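Local coordinates for protein type I modular polyketide synthase (PDB 6IYT) that probably loads an ethylmalonyl extender unit from coenzyme A onto the carrier protein of one module during salinomycin polyketide synthesis, at residues Leu77-Ala82 with Ala456-Leu461; Leu42-Val47 with Ala449-Arg454; Gly224-Gly229 with Ser336-Arg341; Ala208-Ser213 with Tyr348-Gly353. All blocks are in the same frame, centred on the assembly; numbering follows the deposited sequence.

The four contacts form two pairs. Interactions 1 and 2 belong to the small linker region, with centres about 9 Å apart. They touch directly: F451 CZ lies 3.3 Å from G78 C, and W45 CD1 lies 3.4 Å from G78 CA. Both are made by the C-terminal tail returning to the N-terminal part of the chain. Interactions 3 and 4 lie in the acyltransferase domain, with centres about 16 Å apart and nearest atoms about 7 Å apart. Interaction 4 holds S213, the probable nucleophile. In interaction 3, segment 224-229 lies just past helix 215-223, which follows S213. The linker contacts are remote from that site: the centres of interactions 2 and 4 are about 34 Å apart.

Interaction 1 of 4, residues Leu77-Ala82 with Ala456-Leu461; sequences LGYSLA and AKAVDL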
loop_
_atom_site.group_PDB
_atom_site.type_symbol
_atom_site.label_atom_id
_atom_site.label_comp_id
_atom_site.label_asym_id
_atom_site.label_seq_id
_atom_site.Cartn_x
_atom_site.Cartn_y
_atom_site.Cartn_z
ATOM N N LEU A 77 1.808 -12.367 28.189
ATOM C CA LEU A 77 1.464 -10.960 28.574
ATOM C C LEU A 77 0.897 -10.182 27.395
ATOM O O LEU A 77 -0.113 -9.500 27.518
ATOM C CB LEU A 77 2.669 -10.245 29.149
ATOM C CG LEU A 77 3.095 -10.737 30.527
ATOM C CD1 LEU A 77 4.527 -10.314 30.844
ATOM C CD2 LEU A 77 2.135 -10.190 31.556
ATOM N N GLY A 78 1.491 -10.357 26.232
ATOM C CA GLY A 78 0.989 -9.674 25.031
ATOM C C GLY A 78 -0.429 -10.128 24.704
ATOM O O GLY A 78 -1.311 -9.317 24.433
ATOM N N TYR A 79 -0.646 -11.440 24.724
ATOM C CA TYR A 79 -1.959 -11.985 24.501
ATOM C C TYR A 79 -2.966 -11.433 25.506
ATOM O O TYR A 79 -4.055 -11.010 25.138
ATOM C CB TYR A 79 -1.941 -13.511 24.573
ATOM C CG TYR A 79 -3.324 -14.091 24.466
ATOM C CD1 TYR A 79 -4.018 -14.091 23.240
ATOM C CD2 TYR A 79 -3.991 -14.527 25.590
ATOM C CE1 TYR A 79 -5.335 -14.524 23.165
ATOM C CE2 TYR A 79 -5.287 -15.001 25.515
ATOM C CZ TYR A 79 -5.967 -14.967 24.319
ATOM O OH TYR A 79 -7.268 -15.393 24.278
ATOM N N SER A 80 -2.559 -11.336 26.750
ATOM C CA SER A 80 -3.472 -10.909 27.804
ATOM C C SER A 80 -3.836 -9.409 27.679
ATOM O O SER A 80 -4.986 -9.012 27.858
ATOM C CB SER A 80 -2.864 -11.201 29.171
ATOM O OG SER A 80 -2.628 -12.600 29.326
ATOM N N LEU A 81 -2.848 -8.600 27.362
ATOM C CA LEU A 81 -3.071 -7.183 27.111
ATOM C C LEU A 81 -4.048 -6.997 25.950
ATOM O O LEU A 81 -4.834 -6.062 25.950
ATOM C CB LEU A 81 -1.760 -6.501 26.790
ATOM C CG LEU A 81 -0.829 -6.310 27.982
ATOM C CD1 LEU A 81 0.549 -6.010 27.499
ATOM C CD2 LEU A 81 -1.328 -5.198 28.924
ATOM N N ALA A 82 -3.945 -7.855 24.933
ATOM C CA ALA A 82 -4.808 -7.752 23.756
ATOM C C ALA A 82 -6.227 -8.244 24.050
ATOM O O ALA A 82 -7.180 -7.740 23.487
ATOM C CB ALA A 82 -4.206 -8.527 22.590
ATOM N N ALA A 456 -0.216 -19.168 23.353
ATOM C CA ALA A 456 -0.333 -18.214 24.475
ATOM C C ALA A 456 -1.531 -18.529 25.380
ATOM O O ALA A 456 -2.492 -19.202 24.962
ATOM C CB ALA A 456 -0.446 -16.784 23.946
ATOM N N LYS A 457 -1.470 -18.060 26.622
ATOM C CA LYS A 457 -2.615 -18.147 27.533
ATOM C C LYS A 457 -2.727 -16.871 28.333
ATOM O O LYS A 457 -1.717 -16.178 28.566
ATOM C CB LYS A 457 -2.456 -19.320 28.490
ATOM C CG LYS A 457 -1.066 -19.425 29.101
ATOM C CD LYS A 457 -0.993 -20.520 30.163
ATOM C CE LYS A 457 -1.306 -19.962 31.545
ATOM N NZ LYS A 457 -2.158 -20.887 32.354
ATOM N N ALA A 458 -3.920 -16.603 28.826
ATOM C CA ALA A 458 -4.152 -15.422 29.699
ATOM C C ALA A 458 -3.411 -15.553 31.030
ATOM O O ALA A 458 -3.364 -16.637 31.636
ATOM C CB ALA A 458 -5.645 -15.221 29.930
ATOM N N VAL A 459 -2.792 -14.458 31.450
ATOM C CA VAL A 459 -2.035 -14.421 32.689
ATOM C C VAL A 459 -2.420 -13.176 33.471
ATOM O O VAL A 459 -2.924 -12.209 32.903
ATOM C CB VAL A 459 -0.516 -14.437 32.439
ATOM C CG1 VAL A 459 -0.105 -15.739 31.767
ATOM C CG2 VAL A 459 -0.100 -13.238 31.602
ATOM N N ASP A 460 -2.180 -13.204 34.774
ATOM C CA ASP A 460 -2.535 -12.082 35.627
ATOM C C ASP A 460 -1.796 -10.812 35.221
ATOM O O ASP A 460 -0.608 -10.836 34.900
ATOM C CB ASP A 460 -2.241 -12.424 37.090
ATOM C CG ASP A 460 -2.676 -11.331 38.044
ATOM O OD1 ASP A 460 -2.282 -10.166 37.837
ATOM O OD2 ASP A 460 -3.414 -11.639 39.003
ATOM N N LEU A 461 -2.524 -9.702 35.237
ATOM C CA LEU A 461 -1.984 -8.399 34.887
ATOM C C LEU A 461 -2.394 -7.422 35.971
ATOM O O LEU A 461 -3.415 -7.618 36.628
ATOM C CB LEU A 461 -2.552 -7.922 33.551
ATOM C CG LEU A 461 -2.177 -8.673 32.275
ATOM C CD1 LEU A 461 -3.083 -8.245 31.131
ATOM C CD2 LEU A 461 -0.717 -8.431 31.925
#
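S80 and V459 make the polar link between the helix and the tail. V459 N donates to S80 OG at 2.8 Å, with an N-H...O angle of 155°. The hydroxyl sits beside its own backbone N (chi1 -61°), which also lets it bond to D76 O one turn back in the helix. One serine oxygen thus serves both helix and tail. Apolar contacts lie on both sides of it. Toward the tail's end, L461 CD1 rests on S80 CB at 3.6 Å. The other branch of L461, CD2, is pressed to 3.4 Å from L77 CD2, a tight pair. L77 CD2 also meets V459 CG2 at 3.8 Å, and these two side chains cross at about a right angle. At the other end, A456 CB packs on Y79 CB at 3.7 Å. The Y79 ring turns an edge to the A458 amide, with CD2 3.8 Å from A458 N. Farther out, D76 holds K457 N and H65 bonds to D460 O. W45 of strand 43-49 and V66 of helix 52-67 pack against L77. An extended tail crossing a linker helix in this way is consistent with the post-acyltransferase linker packing back on the linker domain, as in related modular polyketide synthases.

Interaction 2 of 4, residues Leu42-Val47 with Ala449-Arg454; sequences LVPWIV and AVFAGR
V43 and P44 meet the edge of the F451 ring where the C-terminal tail packs against the start of strand 43-49. This strand is an outer member of the three-stranded antiparallel sheet of the linker region. The close part of the contact is apolar. V43 CG1 is 3.6 Å from F451 CE1, near the ring plane. The two side chains cross at about a right angle. The ring's far corner, CZ, comes to 3.6 Å from P44 O, again in the ring plane, and to 3.8 Å from P44 CD. V450 CG1 reaches the same proline carbon, CD, at 4.0 Å. W447 packs on P44 as well, and L432 of helix 428-439 packs on V450. No hydrogen bond joins the two segments. The R454 side is looser and polar. Its guanidinium presents an edge to L42 O, but NH1 stays 4.4 Å from that oxygen. The group's partners lie just before the strand: a weak hydrogen bond to P41 O and a long, weak ion pair with D40. A type II turn brings R454 back beside F451. G453 takes the third position with phi 90°, and R454 N bonds to F451 O at 3.1 Å.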
loop_
_atom_site.group_PDB
_atom_site.type_symbol
_atom_site.label_atom_id
_atom_site.label_comp_id
_atom_site.label_asym_id
_atom_site.label_seq_id
_atom_site.Cartn_x
_atom_site.Cartn_y
_atom_site.Cartn_z
ATOM N N LEU A 42 8.783 -11.351 17.043
ATOM C CA LEU A 42 8.575 -10.451 18.115
ATOM C C LEU A 42 7.086 -10.275 18.399
ATOM O O LEU A 42 6.228 -10.628 17.579
ATOM C CB LEU A 42 9.287 -9.101 17.857
ATOM C CG LEU A 42 8.681 -8.092 16.919
ATOM C CD1 LEU A 42 9.512 -6.823 16.910
ATOM C CD2 LEU A 42 8.574 -8.660 15.530
ATOM N N VAL A 43 6.811 -9.737 19.580
ATOM C CA VAL A 43 5.483 -9.708 20.198
ATOM C C VAL A 43 5.126 -8.212 20.367
ATOM O O VAL A 43 5.987 -7.460 20.780
ATOM C CB VAL A 43 5.616 -10.284 21.649
ATOM C CG1 VAL A 43 4.280 -10.394 22.317
ATOM C CG2 VAL A 43 6.370 -11.617 21.626
ATOM N N PRO A 44 3.826 -7.845 20.235
ATOM C CA PRO A 44 3.366 -6.531 20.697
ATOM C C PRO A 44 2.753 -6.578 22.080
ATOM O O PRO A 44 1.997 -7.473 22.392
ATOM C CB PRO A 44 2.295 -6.173 19.672
ATOM C CG PRO A 44 1.639 -7.480 19.380
ATOM C CD PRO A 44 2.780 -8.517 19.438
ATOM N N TRP A 45 3.082 -5.584 22.905
ATOM C CA TRP A 45 2.378 -5.327 24.136
ATOM C C TRP A 45 1.601 -4.015 23.956
ATOM O O TRP A 45 2.220 -2.943 23.800
ATOM C CB TRP A 45 3.373 -5.137 25.282
ATOM C CG TRP A 45 3.925 -6.370 25.853
ATOM C CD1 TRP A 45 3.729 -7.663 25.406
ATOM C CD2 TRP A 45 4.718 -6.469 27.040
ATOM N NE1 TRP A 45 4.426 -8.539 26.201
ATOM C CE2 TRP A 45 5.033 -7.833 27.216
ATOM C CE3 TRP A 45 5.215 -5.524 27.969
ATOM C CZ2 TRP A 45 5.824 -8.282 28.284
ATOM C CZ3 TRP A 45 5.966 -5.964 29.019
ATOM C CH2 TRP A 45 6.268 -7.336 29.178
ATOM N N ILE A 46 0.273 -4.096 23.910
ATOM C CA ILE A 46 -0.532 -2.916 23.663
ATOM C C ILE A 46 -1.041 -2.374 24.994
ATOM O O ILE A 46 -1.198 -3.125 25.925
ATOM C CB ILE A 46 -1.696 -3.154 22.687
ATOM C CG1 ILE A 46 -2.781 -3.991 23.318
ATOM C CG2 ILE A 46 -1.189 -3.823 21.413
ATOM C CD1 ILE A 46 -3.988 -4.124 22.445
ATOM N N VAL A 47 -0.979 -1.058 25.139
ATOM C CA VAL A 47 -1.388 -0.378 26.391
ATOM C C VAL A 47 -2.265 0.816 26.047
ATOM O O VAL A 47 -1.991 1.529 25.075
ATOM C CB VAL A 47 -0.131 0.127 27.165
ATOM C CG1 VAL A 47 -0.462 0.475 28.600
ATOM C CG2 VAL A 47 0.959 -0.912 27.131
ATOM N N ALA A 449 -5.555 -11.760 17.148
ATOM C CA ALA A 449 -5.229 -12.586 15.987
ATOM C C ALA A 449 -3.712 -12.671 15.724
ATOM O O ALA A 449 -3.224 -13.639 15.144
ATOM C CB ALA A 449 -5.962 -12.071 14.751
ATOM N N VAL A 450 -2.952 -11.690 16.204
ATOM C CA VAL A 450 -1.501 -11.741 16.107
ATOM C C VAL A 450 -0.922 -12.968 16.828
ATOM O O VAL A 450 0.149 -13.453 16.475
ATOM C CB VAL A 450 -0.863 -10.431 16.679
ATOM C CG1 VAL A 450 0.617 -10.571 16.831
ATOM C CG2 VAL A 450 -1.201 -9.267 15.779
ATOM N N PHE A 451 -1.607 -13.428 17.875
ATOM C CA PHE A 451 -1.084 -14.472 18.710
ATOM C C PHE A 451 -1.529 -15.882 18.284
ATOM O O PHE A 451 -1.147 -16.878 18.927
ATOM C CB PHE A 451 -1.462 -14.220 20.166
ATOM C CG PHE A 451 -0.845 -12.990 20.736
ATOM C CD1 PHE A 451 0.470 -13.009 21.206
ATOM C CD2 PHE A 451 -1.504 -11.772 20.650
ATOM C CE1 PHE A 451 1.099 -11.841 21.579
ATOM C CE2 PHE A 451 -0.876 -10.603 21.041
ATOM C CZ PHE A 451 0.406 -10.637 21.517
ATOM N N ALA A 452 -2.218 -15.973 17.154
ATOM C CA ALA A 452 -2.659 -17.283 16.619
ATOM C C ALA A 452 -1.457 -18.200 16.415
ATOM O O ALA A 452 -0.424 -17.778 15.867
ATOM C CB ALA A 452 -3.407 -17.100 15.325
ATOM N N GLY A 453 -1.529 -19.388 17.034
ATOM C CA GLY A 453 -0.534 -20.431 16.828
ATOM C C GLY A 453 0.640 -20.362 17.788
ATOM O O GLY A 453 1.580 -21.153 17.682
ATOM N N ARG A 454 0.666 -19.344 18.653
ATOM C CA ARG A 454 1.845 -19.128 19.508
ATOM C C ARG A 454 1.756 -19.954 20.792
ATOM O O ARG A 454 2.669 -19.918 21.610
ATOM C CB ARG A 454 1.990 -17.655 19.867
ATOM C CG ARG A 454 2.144 -16.718 18.669
ATOM C CD ARG A 454 3.450 -16.972 17.898
ATOM N NE ARG A 454 4.625 -16.987 18.777
ATOM C CZ ARG A 454 5.340 -15.905 19.129
ATOM N NH1 ARG A 454 5.039 -14.692 18.653
ATOM N NH2 ARG A 454 6.412 -16.053 19.905
#

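Interaction 3 of 4, residues Gly224-Gly229 with Ser336-Arg341; sequences GALSLG and SFVEPR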
loop_
_atom_site.group_PDB
_atom_site.type_symbol
_atom_site.label_atom_id
_atom_site.label_comp_id
_atom_site.label_asym_id
_atom_site.label_seq_id
_atom_site.Cartn_x
_atom_site.Cartn_y
_atom_site.Cartn_z
ATOM N N GLY A 224 -13.233 -7.674 -6.022
ATOM C CA GLY A 224 -13.987 -8.713 -6.734
ATOM C C GLY A 224 -14.628 -8.250 -8.047
ATOM O O GLY A 224 -15.399 -9.017 -8.678
ATOM N N ALA A 225 -14.254 -7.059 -8.518
ATOM C CA ALA A 225 -14.779 -6.547 -9.753
ATOM C C ALA A 225 -14.221 -7.373 -10.933
ATOM O O ALA A 225 -14.877 -7.514 -11.973
ATOM C CB ALA A 225 -14.426 -5.084 -9.921
ATOM N N LEU A 226 -12.990 -7.846 -10.794
ATOM C CA LEU A 226 -12.463 -8.825 -11.731
ATOM C C LEU A 226 -12.170 -10.090 -10.980
ATOM O O LEU A 226 -11.698 -10.041 -9.865
ATOM C CB LEU A 226 -11.178 -8.325 -12.374
ATOM C CG LEU A 226 -11.282 -7.149 -13.359
ATOM C CD1 LEU A 226 -9.889 -6.729 -13.783
ATOM C CD2 LEU A 226 -12.127 -7.539 -14.547
ATOM N N SER A 227 -12.283 -11.224 -11.657
ATOM C CA SER A 227 -11.774 -12.458 -11.101
ATOM C C SER A 227 -10.253 -12.325 -10.941
ATOM O O SER A 227 -9.605 -11.548 -11.641
ATOM C CB SER A 227 -12.140 -13.644 -12.019
ATOM O OG SER A 227 -11.398 -13.627 -13.222
ATOM N N LEU A 228 -9.673 -13.097 -10.041
ATOM C CA LEU A 228 -8.228 -13.168 -9.944
ATOM C C LEU A 228 -7.562 -13.487 -11.269
ATOM O O LEU A 228 -6.539 -12.883 -11.627
ATOM C CB LEU A 228 -7.839 -14.233 -8.951
ATOM C CG LEU A 228 -6.748 -13.940 -7.969
ATOM C CD1 LEU A 228 -6.907 -12.545 -7.359
ATOM C CD2 LEU A 228 -6.815 -15.022 -6.895
ATOM N N GLY A 229 -8.108 -14.474 -11.983
ATOM C CA GLY A 229 -7.594 -14.830 -13.304
ATOM C C GLY A 229 -7.587 -13.670 -14.280
ATOM O O GLY A 229 -6.610 -13.460 -14.977
ATOM N N SER A 336 -9.869 -8.083 -24.565
ATOM C CA SER A 336 -11.296 -8.298 -24.871
ATOM C C SER A 336 -11.908 -9.458 -24.058
ATOM O O SER A 336 -13.131 -9.562 -23.935
ATOM C CB SER A 336 -11.472 -8.574 -26.356
ATOM O OG SER A 336 -10.713 -9.719 -26.744
ATOM N N PHE A 337 -11.067 -10.311 -23.509
ATOM C CA PHE A 337 -11.535 -11.451 -22.677
ATOM C C PHE A 337 -12.202 -11.032 -21.371
ATOM O O PHE A 337 -12.832 -11.852 -20.704
ATOM C CB PHE A 337 -10.369 -12.390 -22.371
ATOM C CG PHE A 337 -9.302 -11.769 -21.507
ATOM C CD1 PHE A 337 -9.450 -11.711 -20.117
ATOM C CD2 PHE A 337 -8.220 -11.141 -22.075
ATOM C CE1 PHE A 337 -8.481 -11.128 -19.324
ATOM C CE2 PHE A 337 -7.250 -10.527 -21.267
ATOM C CZ PHE A 337 -7.424 -10.474 -19.902
ATOM N N VAL A 338 -11.888 -9.828 -20.892
ATOM C CA VAL A 338 -12.240 -9.449 -19.523
ATOM C C VAL A 338 -13.743 -9.528 -19.280
ATOM O O VAL A 338 -14.531 -9.132 -20.116
ATOM C CB VAL A 338 -11.744 -8.025 -19.186
ATOM C CG1 VAL A 338 -12.234 -7.620 -17.823
ATOM C CG2 VAL A 338 -10.240 -8.003 -19.210
ATOM N N GLU A 339 -14.124 -10.100 -18.139
ATOM C CA GLU A 339 -15.525 -10.157 -17.741
ATOM C C GLU A 339 -15.729 -9.475 -16.394
ATOM O O GLU A 339 -15.825 -10.150 -15.345
ATOM C CB GLU A 339 -15.984 -11.599 -17.649
ATOM C CG GLU A 339 -15.891 -12.322 -18.964
ATOM C CD GLU A 339 -16.988 -11.921 -19.952
ATOM O OE1 GLU A 339 -17.869 -11.135 -19.584
ATOM O OE2 GLU A 339 -16.966 -12.405 -21.099
ATOM N N PRO A 340 -15.781 -8.159 -16.405
ATOM C CA PRO A 340 -15.994 -7.414 -15.177
ATOM C C PRO A 340 -17.373 -7.656 -14.597
ATOM O O PRO A 340 -18.317 -7.983 -15.340
ATOM C CB PRO A 340 -15.853 -5.956 -15.616
ATOM C CG PRO A 340 -16.223 -5.957 -17.067
ATOM C CD PRO A 340 -15.736 -7.279 -17.589
ATOM N N ARG A 341 -17.507 -7.428 -13.305
ATOM C CA ARG A 341 -18.785 -7.600 -12.620
ATOM C C ARG A 341 -18.861 -6.720 -11.392
ATOM O O ARG A 341 -17.838 -6.200 -10.911
ATOM C CB ARG A 341 -19.032 -9.079 -12.261
ATOM C CG ARG A 341 -18.079 -9.642 -11.192
ATOM C CD ARG A 341 -16.886 -10.332 -11.803
ATOM N NE ARG A 341 -15.955 -10.775 -10.762
ATOM C CZ ARG A 341 -15.605 -12.034 -10.561
ATOM N NH1 ARG A 341 -15.865 -12.937 -11.486
ATOM N NH2 ARG A 341 -14.853 -12.350 -9.535
HETATM O O HOH W 1 -13.611 -11.103 -14.109
#
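R341 NE donates to G224 O at 2.8 Å, with an N-H...O angle of 157°. That oxygen lies almost in the guanidinium plane, while the donor is tilted from the carbonyl plane. The side chain gets there by folding back over the turn: CG lies between the backbone N and the carbonyl carbon (chi1 68°), and the chain bends again at chi2. The next carbonyl, A225 O, takes one hydrogen bond, from R341 N at 2.9 Å, in the carbonyl plane, with an N-H...O angle of 150°. P340 CA adds a weaker CA-H...O contact to it at 3.4 Å. One face of the guanidinium covers S227 N, which sits 3.5 Å from the plane over its centre. A backbone bond and a side-chain bond to successive carbonyls, with S227 packed over one guanidinium face, hold R341 along the turn. S227 N donates to a water at 2.8 Å, and the water donates a hydrogen bond to E339 O at 2.7 Å. Beneath, L226 CD2 is pressed to 3.3 Å from V338 CG1, a tight pair crossing at about a right angle. S227 OG caps D230 N, and a carboxylate oxygen of D230 holds E339 N. The arrangement is a short connection between two helices: helix 215-223 ends at G224 with positive phi, S227 is the N-cap of helix 228-245, and the loop clasps the turn between them.

Interaction 4 of 4, residues Ala208-Ser213 with Tyr348-Gly353; sequences AVVGHS and YSTVNG
The backbones of V209 and Y348 are joined by one nearly straight hydrogen bond, Y348 N to V209 O at 2.9 Å and 165°, and Y348-T350 runs roughly in the direction of the strand. Strand 208-211 is an outer strand of the parallel sheet in the acyltransferase domain. It leads into G211-H212-S213, which fits the nucleophile elbow of this family. V210 fills the middle of the contact. Its CG2 meets Y348 CB at 3.6 Å, and its CG1 lies 3.4 Å from Y348 O and 3.6 Å from T350 CG2. A208 CB touches the Y348 ring at CE1, 4.0 Å away; the tyrosine hydroxyl bonds to D386. T350 then turns its hydroxyl to the strand end. With OG1 between the backbone N and the carbonyl carbon (chi1 57°), it donates to G211 O at 2.8 Å. In the loop beyond, S349 OG accepts from V351 N, an ST turn, and from N352 N, an ST motif. E216 holds T350 N. S213 has a positive phi (58°), as expected of such an elbow, and its OG bonds to H320 NE2, consistent with a Ser-His dyad. A water accepts from S213 N at 2.9 Å and donates to T350 OG1 at 2.8 Å.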
loop_
_atom_site.group_PDB
_atom_site.type_symbol
_atom_site.label_atom_id
_atom_site.label_comp_id
_atom_site.label_asym_id
_atom_site.label_seq_id
_atom_site.Cartn_x
_atom_site.Cartn_y
_atom_site.Cartn_z
ATOM N N ALA A 208 -14.223 0.562 0.541
ATOM C CA ALA A 208 -14.066 0.938 -0.855
ATOM C C ALA A 208 -12.613 0.695 -1.236
ATOM O O ALA A 208 -11.752 0.614 -0.354
ATOM C CB ALA A 208 -14.408 2.381 -1.060
ATOM N N VAL A 209 -12.320 0.742 -2.529
ATOM C CA VAL A 209 -10.935 0.636 -3.001
ATOM C C VAL A 209 -10.639 1.723 -4.018
ATOM O O VAL A 209 -11.555 2.258 -4.624
ATOM C CB VAL A 209 -10.640 -0.714 -3.652
ATOM C CG1 VAL A 209 -10.824 -1.859 -2.663
ATOM C CG2 VAL A 209 -11.511 -0.910 -4.893
ATOM N N VAL A 210 -9.370 2.154 -4.061
ATOM C CA VAL A 210 -8.895 3.127 -5.064
ATOM C C VAL A 210 -7.528 2.708 -5.526
ATOM O O VAL A 210 -6.671 2.318 -4.717
ATOM C CB VAL A 210 -8.802 4.549 -4.515
ATOM C CG1 VAL A 210 -8.487 5.527 -5.627
ATOM C CG2 VAL A 210 -10.079 4.942 -3.834
ATOM N N GLY A 211 -7.331 2.730 -6.824
ATOM C CA GLY A 211 -6.051 2.370 -7.408
ATOM C C GLY A 211 -5.453 3.518 -8.218
ATOM O O GLY A 211 -6.175 4.421 -8.703
ATOM N N HIS A 212 -4.170 3.414 -8.483
ATOM C CA HIS A 212 -3.441 4.426 -9.253
ATOM C C HIS A 212 -2.785 3.722 -10.452
ATOM O O HIS A 212 -2.025 2.767 -10.265
ATOM C CB HIS A 212 -2.382 5.059 -8.359
ATOM C CG HIS A 212 -1.721 6.240 -8.952
ATOM N ND1 HIS A 212 -1.815 7.506 -8.397
ATOM C CD2 HIS A 212 -1.005 6.378 -10.086
ATOM C CE1 HIS A 212 -1.068 8.343 -9.105
ATOM N NE2 HIS A 212 -0.545 7.675 -10.115
ATOM N N SER A 213 -3.206 4.078 -11.675
ATOM C CA SER A 213 -2.642 3.446 -12.875
ATOM C C SER A 213 -2.857 1.912 -12.801
ATOM O O SER A 213 -3.933 1.486 -12.511
ATOM C CB SER A 213 -1.160 3.800 -12.975
ATOM O OG SER A 213 -0.644 3.475 -14.256
ATOM N N TYR A 348 -13.407 3.557 -6.516
ATOM C CA TYR A 348 -13.390 4.971 -6.849
ATOM C C TYR A 348 -12.372 5.206 -7.962
ATOM O O TYR A 348 -11.179 5.231 -7.733
ATOM C CB TYR A 348 -13.035 5.834 -5.614
ATOM C CG TYR A 348 -14.197 6.149 -4.694
ATOM C CD1 TYR A 348 -14.829 5.169 -4.010
ATOM C CD2 TYR A 348 -14.582 7.453 -4.469
ATOM C CE1 TYR A 348 -15.910 5.448 -3.171
ATOM C CE2 TYR A 348 -15.592 7.757 -3.583
ATOM C CZ TYR A 348 -16.224 6.742 -2.902
ATOM O OH TYR A 348 -17.224 7.031 -1.982
ATOM N N SER A 349 -12.856 5.363 -9.181
ATOM C CA SER A 349 -11.968 5.406 -10.339
ATOM C C SER A 349 -11.142 6.669 -10.332
ATOM O O SER A 349 -11.692 7.772 -10.194
ATOM C CB SER A 349 -12.783 5.352 -11.640
ATOM O OG SER A 349 -11.928 5.487 -12.742
ATOM N N THR A 350 -9.834 6.509 -10.561
ATOM C CA THR A 350 -8.922 7.655 -10.812
ATOM C C THR A 350 -8.734 7.918 -12.306
ATOM O O THR A 350 -7.935 8.787 -12.713
ATOM C CB THR A 350 -7.584 7.397 -10.181
ATOM O OG1 THR A 350 -7.044 6.161 -10.693
ATOM C CG2 THR A 350 -7.743 7.304 -8.688
ATOM N N VAL A 351 -9.547 7.246 -13.117
ATOM C CA VAL A 351 -9.584 7.465 -14.538
ATOM C C VAL A 351 -10.691 8.445 -14.898
ATOM O O VAL A 351 -10.454 9.401 -15.611
ATOM C CB VAL A 351 -9.831 6.133 -15.270
ATOM C CG1 VAL A 351 -9.868 6.326 -16.758
ATOM C CG2 VAL A 351 -8.781 5.127 -14.872
ATOM N N ASN A 352 -11.899 8.230 -14.374
ATOM C CA ASN A 352 -13.045 9.084 -14.750
ATOM C C ASN A 352 -13.729 9.753 -13.564
ATOM O O ASN A 352 -14.698 10.470 -13.736
ATOM C CB ASN A 352 -14.051 8.310 -15.586
ATOM C CG ASN A 352 -14.618 7.106 -14.868
ATOM O OD1 ASN A 352 -14.685 7.066 -13.651
ATOM N ND2 ASN A 352 -14.960 6.083 -15.635
ATOM N N GLY A 353 -13.245 9.474 -12.356
ATOM C CA GLY A 353 -13.696 10.189 -11.175
ATOM C C GLY A 353 -15.090 9.750 -10.728
ATOM O O GLY A 353 -15.674 10.340 -9.791
HETATM O O HOH W 2 -5.536 5.283 -12.844
#